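Protein 1d10 (Caenorhabditis elegans, PDB 1T9F) is of unknown function but folds as a beta-trefoil of MIR repeats, related to the SDF2 family. Local coordinates at residues Y10-F15 with H52-P57; G36-T41 with V102-S107; T41-S46 with H155-V160. All blocks are in the same frame, centred on the assembly; numbering follows the deposited sequence.

How the interactions relate
The three contacts illustrate how a beta-trefoil joins distant parts of one chain through antiparallel strand pairs. Interaction 1 is a barrel contact between strands 12-17 and 53-57, buried and rich in aromatic rings, with a run of backbone bonds. Interactions 2 and 3 lie in the second sheet and share strand 38-43, which meets strand 100-105 with its first half and strand 158-163 with its second; Thr41 belongs to both, and Val160 packs against Val40 and Val102. Their chemistry is leaner: in each a glutamine carbonyl takes a hydroxyl bond. Interaction 2 is buried, whereas interaction 3 is only partly so, running out to exposed Lys44.

Interaction 1: Y10-F15 with H52-P57; sequences YSVLKF and HWQIFP
Tyr10 drives the edge of its ring into the face of Phe56, CE1 standing 3.7 Å above the plane and over its centre. The pair is a T-shaped stack, the two planes 80° apart. Farther along the same ring, Tyr10 OH rests on Pro57 CD at 3.6 Å. With CG anti to the carbonyl carbon (chi1 -68°), the ring is set on the side of its own backbone N, which bonds to Ile55 O. The carbonyl of Tyr10 is used as well: Gln54, its chain extended, brings NE2 to Tyr10 O at 3.0 Å in an almost straight bond of 174°, the acceptor close to the amide plane. Were this tyrosine an alanine, the face of Phe56 and the flank of Pro57 would probably lose their cover.

Beyond this end the strands pair in antiparallel fashion. Ile55 N bonds to Ser11 O, and Leu13 and Trp53 exchange two bonds, each 3.0 Å between N and O. On the side of Leu13 and Trp53, the edge of Phe15 meets the face of the indole five-membered ring in an offset edge-to-face pair, and Leu13 CD2 reaches Ile55 CD1. Trp53 NE1 is tied to Leu24 O, and Phe15 also touches Leu77 and Val174 of neighbouring barrel strands. Lys14 runs alongside His52, its CE 3.4 Å from His52 NE2, and carries its ammonium to a salt bridge with Asp47. The chemistry implies a largely apolar barrel wall, stitched here by the backbone bonds of Tyr10, Ser11 and Leu13 to Ile55 and Trp53, while neighbouring strands take those of Gln54 and Phe56.

Interaction 2: G36-T41 with V102-S107; sequences GQQSVT and VSAFGS
Gln37 and Ser103 meet through their polar ends, Ser103 OG donating to Gln37 OE1 at 2.8 Å from slightly off the carbonyl plane. The extended glutamine chain, with CG anti to the carbonyl carbon (chi1 -59°), delivers the whole amide across the gap between the backbones. Its other branch, Gln37 NE2, lies 3.1 Å from Phe105 CD2, and the amide and ring planes are turned only 26° from each other. Beside this pair, Ala104 N gives a bond of 3.0 Å to Gln38 O. Val40 turns its CG2 branch inward against the Ser103 backbone, 3.3 Å from Ser103 C, and the same methyl packs on Ala104 CB; its CB faces Val102 CG1. Ala104 CB also touches Gln38 OE1 at 3.5 Å.

These strands, 38-43 and 100-105, run antiparallel in the second sheet of the beta-trefoil, where 38-43 is flanked as well by 23-27 and 158-163. The short segments make 126° between their N-to-C directions, well short of a straight antiparallel run, and pairing is sparse: on the other side of the Gln38-Ala104 pair a water stands in for the second bond, donating to Ala104 O at 2.7 Å and accepting only weakly from Gln38 N.

In the next shell, Gln38 OE1 is hydrogen-bonded to Ser26 OG and Thr82 OG1, fixing the amide end that lies on Ala104. Ser103 is held through its backbone to His87 in strand 85-89, and the Phe105 ring meets the His87 ring. Val160 of strand 158-163 closes on both Val40 and Val102, while Tyr31 OH bonds to Val102 O.

Interaction 3: T41-S46 with H155-V160; sequences TAVKNS and HGQREV
A side-chain bond bridges two backbones that are themselves bonded: Thr41 OG1 donates to Gln157 OE1 at 2.7 Å, lying in the plane of the amide carbonyl, beside the Ala42-Arg158 backbone pair. The contact belongs to the second sheet of a beta-trefoil, in which strand 38-43 of the first MIR repeat runs antiparallel to strand 158-163 of the last, so that residues more than a hundred positions apart become neighbours.

Thr41 holds its hydroxyl between its own backbone N and carbonyl carbon (chi1 71°), which turns OG1 to the glutamine. Gln157 answers with an extended chain whose CG and CD run alongside Val43, pointing the same way; Gln157 CD comes within 3.6 Å of Val43 CG1. One atom, OE1, therefore meets both a hydroxyl and, beside it, a methyl. Gln157 also packs on His27, and its backbone bonds to Phe150.

Next to them, Ala42 and Arg158 form one hydrogen-bonded pair. Arg158 N bonds to Ala42 O at 2.8 Å, and Ala42 N returns a more bent bond to Arg158 O, 140° at the hydrogen. The methyl of Ala42 sits against Arg158 CB on one side of the sheet, with Leu145 also touching it. Val160 CG2 presses on Thr41 C at 3.4 Å.

Toward the surface the strand ends in an inverse gamma turn centred on Lys44, whose N donates to a water that in turn bonds weakly to Gly156 O. Arg158 bends at chi2 (77°), laying CD on Ala42 O while NE goes to a salt bridge with Asp20, and Lys44 CB lies over one face of its guanidinium, 4.2 Å from Arg158 NH2.

Interaction 1: Y10-F15 with H52-P57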
loop_
_atom_site.group_PDB
_atom_site.type_symbol
_atom_site.label_atom_id
_atom_site.label_comp_id
_atom_site.label_asym_id
_atom_site.label_seq_id
_atom_site.Cartn_x
_atom_site.Cartn_y
_atom_site.Cartn_z
ATOM N N TYR A 10 12.011 -1.360 7.554
ATOM C CA TYR A 10 12.854 -1.800 6.443
ATOM C C TYR A 10 12.663 -3.267 6.078
ATOM O O TYR A 10 13.412 -3.816 5.270
ATOM C CB TYR A 10 14.335 -1.513 6.717
ATOM C CG TYR A 10 14.642 -0.037 6.717
ATOM C CD1 TYR A 10 14.320 0.758 5.619
ATOM C CD2 TYR A 10 15.216 0.572 7.827
ATOM C CE1 TYR A 10 14.558 2.128 5.631
ATOM C CE2 TYR A 10 15.457 1.935 7.851
ATOM C CZ TYR A 10 15.128 2.709 6.753
ATOM O OH TYR A 10 15.370 4.059 6.786
ATOM N N SER A 11 11.670 -3.913 6.677
ATOM C CA SER A 11 11.408 -5.302 6.330
ATOM C C SER A 11 10.776 -5.256 4.936
ATOM O O SER A 11 10.240 -4.224 4.530
ATOM C CB SER A 11 10.448 -5.936 7.343
ATOM O OG SER A 11 9.240 -5.204 7.427
ATOM N N VAL A 12 10.861 -6.357 4.196
ATOM C CA VAL A 12 10.287 -6.427 2.856
ATOM C C VAL A 12 9.215 -7.496 2.892
ATOM O O VAL A 12 9.476 -8.618 3.324
ATOM C CB VAL A 12 11.329 -6.839 1.797
ATOM C CG1 VAL A 12 10.658 -6.994 0.448
ATOM C CG2 VAL A 12 12.421 -5.800 1.710
ATOM N N LEU A 13 8.018 -7.162 2.431
ATOM C CA LEU A 13 6.932 -8.128 2.461
ATOM C C LEU A 13 5.835 -7.860 1.441
ATOM O O LEU A 13 5.902 -6.895 0.682
ATOM C CB LEU A 13 6.350 -8.165 3.876
ATOM C CG LEU A 13 6.297 -6.798 4.557
ATOM C CD1 LEU A 13 5.200 -5.987 3.933
ATOM C CD2 LEU A 13 6.068 -6.941 6.048
ATOM N N LYS A 14 4.839 -8.740 1.422
ATOM C CA LYS A 14 3.701 -8.622 0.520
ATOM C C LYS A 14 2.478 -8.209 1.325
ATOM O O LYS A 14 2.322 -8.620 2.476
ATOM C CB LYS A 14 3.409 -9.966 -0.154
ATOM C CG LYS A 14 4.543 -10.526 -0.984
ATOM C CD LYS A 14 4.331 -12.019 -1.208
ATOM C CE LYS A 14 5.498 -12.646 -1.939
ATOM N NZ LYS A 14 5.533 -14.128 -1.728
ATOM N N PHE A 15 1.619 -7.395 0.720
ATOM C CA PHE A 15 0.389 -6.945 1.356
ATOM C C PHE A 15 -0.762 -7.648 0.652
ATOM O O PHE A 15 -1.044 -7.380 -0.517
ATOM C CB PHE A 15 0.232 -5.426 1.231
ATOM C CG PHE A 15 1.190 -4.647 2.096
ATOM C CD1 PHE A 15 2.526 -4.511 1.733
ATOM C CD2 PHE A 15 0.767 -4.101 3.301
ATOM C CE1 PHE A 15 3.424 -3.850 2.560
ATOM C CE2 PHE A 15 1.658 -3.438 4.141
ATOM C CZ PHE A 15 2.988 -3.314 3.771
ATOM N N HIS A 52 6.497 -7.048 -4.074
ATOM C CA HIS A 52 7.237 -6.802 -2.844
ATOM C C HIS A 52 7.377 -5.325 -2.545
ATOM O O HIS A 52 7.680 -4.520 -3.441
ATOM C CB HIS A 52 8.617 -7.452 -2.908
ATOM C CG HIS A 52 8.565 -8.941 -2.806
ATOM N ND1 HIS A 52 8.198 -9.744 -3.862
ATOM C CD2 HIS A 52 8.740 -9.767 -1.749
ATOM C CE1 HIS A 52 8.145 -11.001 -3.459
ATOM N NE2 HIS A 52 8.468 -11.043 -2.180
ATOM N N TRP A 53 7.143 -4.985 -1.278
ATOM C CA TRP A 53 7.225 -3.613 -0.800
ATOM C C TRP A 53 8.102 -3.531 0.437
ATOM O O TRP A 53 8.143 -4.458 1.246
ATOM C CB TRP A 53 5.835 -3.087 -0.443
ATOM C CG TRP A 53 4.867 -3.130 -1.561
ATOM C CD1 TRP A 53 4.172 -4.218 -2.005
ATOM C CD2 TRP A 53 4.483 -2.037 -2.389
ATOM N NE1 TRP A 53 3.373 -3.864 -3.068
ATOM C CE2 TRP A 53 3.546 -2.529 -3.322
ATOM C CE3 TRP A 53 4.841 -0.678 -2.435
ATOM C CZ2 TRP A 53 2.956 -1.714 -4.291
ATOM C CZ3 TRP A 53 4.256 0.134 -3.398
ATOM C CH2 TRP A 53 3.321 -0.389 -4.313
ATOM N N GLN A 54 8.798 -2.414 0.597
ATOM C CA GLN A 54 9.652 -2.242 1.757
ATOM C C GLN A 54 9.126 -1.150 2.663
ATOM O O GLN A 54 8.841 -0.034 2.226
ATOM C CB GLN A 54 11.080 -1.907 1.327
ATOM C CG GLN A 54 12.032 -1.746 2.502
ATOM C CD GLN A 54 13.475 -1.727 2.054
ATOM O OE1 GLN A 54 13.795 -1.176 1.005
ATOM N NE2 GLN A 54 14.356 -2.320 2.853
ATOM N N ILE A 55 8.994 -1.480 3.937
ATOM C CA ILE A 55 8.507 -0.527 4.917
ATOM C C ILE A 55 9.585 0.483 5.279
ATOM O O ILE A 55 10.689 0.109 5.678
ATOM C CB ILE A 55 8.042 -1.248 6.194
ATOM C CG1 ILE A 55 6.919 -2.228 5.840
ATOM C CG2 ILE A 55 7.559 -0.230 7.221
ATOM C CD1 ILE A 55 6.511 -3.096 6.971
ATOM N N PHE A 56 9.250 1.764 5.116
ATOM C CA PHE A 56 10.146 2.874 5.431
ATOM C C PHE A 56 9.538 3.730 6.539
ATOM O O PHE A 56 8.319 3.759 6.707
ATOM C CB PHE A 56 10.343 3.777 4.208
ATOM C CG PHE A 56 11.533 3.419 3.365
ATOM C CD1 PHE A 56 11.595 2.205 2.698
ATOM C CD2 PHE A 56 12.594 4.308 3.236
ATOM C CE1 PHE A 56 12.696 1.879 1.907
ATOM C CE2 PHE A 56 13.708 3.990 2.445
ATOM C CZ PHE A 56 13.753 2.774 1.781
ATOM N N PRO A 57 10.379 4.442 7.310
ATOM C CA PRO A 57 9.814 5.285 8.371
ATOM C C PRO A 57 9.094 6.430 7.667
ATOM O O PRO A 57 9.305 6.642 6.470
ATOM C CB PRO A 57 11.050 5.745 9.142
ATOM C CG PRO A 57 12.110 5.799 8.072
ATOM C CD PRO A 57 11.852 4.528 7.289
#

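Interaction 2: G36-T41 with V102-S107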
loop_
_atom_site.group_PDB
_atom_site.type_symbol
_atom_site.label_atom_id
_atom_site.label_comp_id
_atom_site.label_asym_id
_atom_site.label_seq_id
_atom_site.Cartn_x
_atom_site.Cartn_y
_atom_site.Cartn_z
ATOM N N GLY A 36 -1.441 10.490 -14.085
ATOM C CA GLY A 36 -0.636 9.898 -15.133
ATOM C C GLY A 36 0.630 9.286 -14.560
ATOM O O GLY A 36 1.588 9.030 -15.290
ATOM N N GLN A 37 0.646 9.061 -13.249
ATOM C CA GLN A 37 1.808 8.459 -12.598
ATOM C C GLN A 37 1.709 6.935 -12.682
ATOM O O GLN A 37 0.710 6.401 -13.150
ATOM C CB GLN A 37 1.882 8.890 -11.131
ATOM C CG GLN A 37 1.975 10.389 -10.935
ATOM C CD GLN A 37 2.043 10.779 -9.473
ATOM O OE1 GLN A 37 1.404 10.162 -8.626
ATOM N NE2 GLN A 37 2.808 11.823 -9.172
ATOM N N GLN A 38 2.746 6.246 -12.217
ATOM C CA GLN A 38 2.785 4.786 -12.245
ATOM C C GLN A 38 1.599 4.222 -11.476
ATOM O O GLN A 38 1.329 4.642 -10.354
ATOM C CB GLN A 38 4.085 4.290 -11.619
ATOM C CG GLN A 38 4.382 2.832 -11.883
ATOM C CD GLN A 38 5.723 2.423 -11.326
ATOM O OE1 GLN A 38 5.808 1.748 -10.292
ATOM N NE2 GLN A 38 6.787 2.846 -11.994
ATOM N N SER A 39 0.898 3.269 -12.080
ATOM C CA SER A 39 -0.270 2.673 -11.449
ATOM C C SER A 39 0.059 1.682 -10.329
ATOM O O SER A 39 1.185 1.187 -10.216
ATOM C CB SER A 39 -1.128 1.961 -12.492
ATOM O OG SER A 39 -0.453 0.839 -13.031
ATOM N N VAL A 40 -0.953 1.405 -9.510
ATOM C CA VAL A 40 -0.852 0.457 -8.405
ATOM C C VAL A 40 -2.080 -0.429 -8.514
ATOM O O VAL A 40 -3.190 0.066 -8.692
ATOM C CB VAL A 40 -0.886 1.164 -7.034
ATOM C CG1 VAL A 40 -0.997 0.127 -5.912
ATOM C CG2 VAL A 40 0.370 2.006 -6.853
ATOM N N THR A 41 -1.885 -1.737 -8.421
ATOM C CA THR A 41 -2.998 -2.675 -8.514
ATOM C C THR A 41 -2.857 -3.768 -7.463
ATOM O O THR A 41 -1.988 -3.706 -6.591
ATOM C CB THR A 41 -3.015 -3.381 -9.882
ATOM O OG1 THR A 41 -1.906 -4.295 -9.950
ATOM C CG2 THR A 41 -2.902 -2.358 -11.022
ATOM N N VAL A 102 -4.599 6.110 -6.330
ATOM C CA VAL A 102 -3.485 5.624 -5.532
ATOM C C VAL A 102 -2.415 5.271 -6.558
ATOM O O VAL A 102 -2.669 4.525 -7.491
ATOM C CB VAL A 102 -3.874 4.387 -4.700
ATOM C CG1 VAL A 102 -2.628 3.767 -4.079
ATOM C CG2 VAL A 102 -4.843 4.798 -3.595
ATOM N N SER A 103 -1.218 5.814 -6.389
ATOM C CA SER A 103 -0.153 5.573 -7.354
ATOM C C SER A 103 1.162 5.201 -6.699
ATOM O O SER A 103 1.268 5.159 -5.473
ATOM C CB SER A 103 0.041 6.835 -8.198
ATOM O OG SER A 103 0.382 7.937 -7.361
ATOM N N ALA A 104 2.157 4.909 -7.533
ATOM C CA ALA A 104 3.505 4.587 -7.078
ATOM C C ALA A 104 4.278 5.808 -7.576
ATOM O O ALA A 104 4.428 6.008 -8.784
ATOM C CB ALA A 104 4.007 3.326 -7.746
ATOM N N PHE A 105 4.749 6.630 -6.645
ATOM C CA PHE A 105 5.423 7.864 -7.011
ATOM C C PHE A 105 6.868 8.077 -6.578
ATOM O O PHE A 105 7.370 7.447 -5.646
ATOM C CB PHE A 105 4.554 9.045 -6.528
ATOM C CG PHE A 105 5.284 10.365 -6.465
ATOM C CD1 PHE A 105 5.925 10.770 -5.292
ATOM C CD2 PHE A 105 5.356 11.188 -7.584
ATOM C CE1 PHE A 105 6.627 11.978 -5.237
ATOM C CE2 PHE A 105 6.054 12.395 -7.542
ATOM C CZ PHE A 105 6.692 12.790 -6.365
ATOM N N GLY A 106 7.533 8.971 -7.310
ATOM C CA GLY A 106 8.901 9.358 -7.018
ATOM C C GLY A 106 9.982 8.353 -6.696
ATOM O O GLY A 106 10.208 7.399 -7.440
ATOM N N SER A 107 10.663 8.601 -5.579
ATOM C CA SER A 107 11.781 7.790 -5.104
ATOM C C SER A 107 12.157 8.331 -3.730
ATOM O O SER A 107 11.487 9.213 -3.217
ATOM C CB SER A 107 12.981 7.965 -6.034
ATOM O OG SER A 107 13.439 9.312 -5.979
HETATM O O HOH W 1 5.568 7.565 -10.735
#

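Interaction 3: T41-S46 with H155-V160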
loop_
_atom_site.group_PDB
_atom_site.type_symbol
_atom_site.label_atom_id
_atom_site.label_comp_id
_atom_site.label_asym_id
_atom_site.label_seq_id
_atom_site.Cartn_x
_atom_site.Cartn_y
_atom_site.Cartn_z
ATOM N N THR A 41 -1.885 -1.737 -8.421
ATOM C CA THR A 41 -2.998 -2.675 -8.514
ATOM C C THR A 41 -2.857 -3.768 -7.463
ATOM O O THR A 41 -1.988 -3.706 -6.591
ATOM C CB THR A 41 -3.015 -3.381 -9.882
ATOM O OG1 THR A 41 -1.906 -4.295 -9.950
ATOM C CG2 THR A 41 -2.902 -2.358 -11.022
ATOM N N ALA A 42 -3.729 -4.769 -7.556
ATOM C CA ALA A 42 -3.682 -5.919 -6.669
ATOM C C ALA A 42 -3.790 -7.116 -7.604
ATOM O O ALA A 42 -4.696 -7.176 -8.441
ATOM C CB ALA A 42 -4.836 -5.898 -5.684
ATOM N N VAL A 43 -2.875 -8.068 -7.458
ATOM C CA VAL A 43 -2.854 -9.235 -8.330
ATOM C C VAL A 43 -3.165 -10.578 -7.681
ATOM O O VAL A 43 -2.721 -10.869 -6.573
ATOM C CB VAL A 43 -1.480 -9.352 -9.019
ATOM C CG1 VAL A 43 -1.254 -8.143 -9.914
ATOM C CG2 VAL A 43 -0.376 -9.432 -7.964
ATOM N N LYS A 44 -3.932 -11.392 -8.399
ATOM C CA LYS A 44 -4.287 -12.732 -7.957
ATOM C C LYS A 44 -3.232 -13.619 -8.613
ATOM O O LYS A 44 -3.534 -14.494 -9.418
ATOM C CB LYS A 44 -5.701 -13.084 -8.441
ATOM C CG LYS A 44 -6.084 -14.558 -8.348
ATOM C CD LYS A 44 -5.837 -15.150 -6.969
ATOM C CE LYS A 44 -6.195 -16.636 -6.946
ATOM N NZ LYS A 44 -5.452 -17.415 -7.987
ATOM N N ASN A 45 -1.978 -13.346 -8.269
ATOM C CA ASN A 45 -0.830 -14.064 -8.806
ATOM C C ASN A 45 0.258 -14.131 -7.745
ATOM O O ASN A 45 1.115 -13.247 -7.655
ATOM C CB ASN A 45 -0.301 -13.344 -10.051
ATOM C CG ASN A 45 1.175 -13.596 -10.289
ATOM O OD1 ASN A 45 1.610 -14.740 -10.405
ATOM N ND2 ASN A 45 1.954 -12.522 -10.358
ATOM N N SER A 46 0.216 -15.193 -6.949
ATOM C CA SER A 46 1.171 -15.407 -5.869
ATOM C C SER A 46 2.635 -15.191 -6.246
ATOM O O SER A 46 2.994 -15.136 -7.424
ATOM C CB SER A 46 1.005 -16.822 -5.306
ATOM O OG SER A 46 1.953 -17.071 -4.285
ATOM N N HIS A 155 -4.858 -7.261 -17.645
ATOM C CA HIS A 155 -6.126 -7.950 -17.465
ATOM C C HIS A 155 -6.313 -8.755 -16.186
ATOM O O HIS A 155 -5.499 -9.609 -15.840
ATOM C CB HIS A 155 -6.386 -8.858 -18.672
ATOM C CG HIS A 155 -7.605 -9.713 -18.534
ATOM N ND1 HIS A 155 -7.625 -10.863 -17.777
ATOM C CD2 HIS A 155 -8.854 -9.573 -19.039
ATOM C CE1 HIS A 155 -8.833 -11.396 -17.820
ATOM N NE2 HIS A 155 -9.598 -10.631 -18.578
ATOM N N GLY A 156 -7.414 -8.485 -15.497
ATOM C CA GLY A 156 -7.724 -9.205 -14.278
ATOM C C GLY A 156 -7.168 -8.597 -13.003
ATOM O O GLY A 156 -7.523 -9.029 -11.909
ATOM N N GLN A 157 -6.294 -7.607 -13.125
ATOM C CA GLN A 157 -5.720 -6.980 -11.940
ATOM C C GLN A 157 -6.750 -6.050 -11.301
ATOM O O GLN A 157 -7.480 -5.343 -12.000
ATOM C CB GLN A 157 -4.441 -6.228 -12.317
ATOM C CG GLN A 157 -3.338 -7.168 -12.804
ATOM C CD GLN A 157 -2.018 -6.476 -13.054
ATOM O OE1 GLN A 157 -1.661 -5.527 -12.364
ATOM N NE2 GLN A 157 -1.266 -6.971 -14.034
ATOM N N ARG A 158 -6.823 -6.066 -9.974
ATOM C CA ARG A 158 -7.800 -5.243 -9.264
ATOM C C ARG A 158 -7.396 -3.784 -9.077
ATOM O O ARG A 158 -6.226 -3.476 -8.836
ATOM C CB ARG A 158 -8.119 -5.858 -7.898
ATOM C CG ARG A 158 -8.812 -7.218 -7.954
ATOM C CD ARG A 158 -7.840 -8.337 -8.280
ATOM N NE ARG A 158 -8.346 -9.648 -7.877
ATOM C CZ ARG A 158 -9.194 -10.386 -8.585
ATOM N NH1 ARG A 158 -9.645 -9.953 -9.753
ATOM N NH2 ARG A 158 -9.593 -11.567 -8.121
ATOM N N GLU A 159 -8.377 -2.888 -9.194
ATOM C CA GLU A 159 -8.125 -1.462 -9.020
ATOM C C GLU A 159 -7.947 -1.157 -7.536
ATOM O O GLU A 159 -8.734 -1.604 -6.700
ATOM C CB GLU A 159 -9.291 -0.624 -9.573
ATOM C CG GLU A 159 -9.147 0.875 -9.303
ATOM C CD GLU A 159 -10.401 1.677 -9.649
ATOM O OE1 GLU A 159 -11.519 1.165 -9.424
ATOM O OE2 GLU A 159 -10.266 2.823 -10.130
ATOM N N VAL A 160 -6.891 -0.412 -7.226
ATOM C CA VAL A 160 -6.578 0.001 -5.866
ATOM C C VAL A 160 -6.859 1.507 -5.803
ATOM O O VAL A 160 -6.398 2.273 -6.662
ATOM C CB VAL A 160 -5.092 -0.253 -5.533
ATOM C CG1 VAL A 160 -4.757 0.346 -4.171
ATOM C CG2 VAL A 160 -4.794 -1.750 -5.538
HETATM O O HOH W 2 -4.516 -10.267 -11.117
#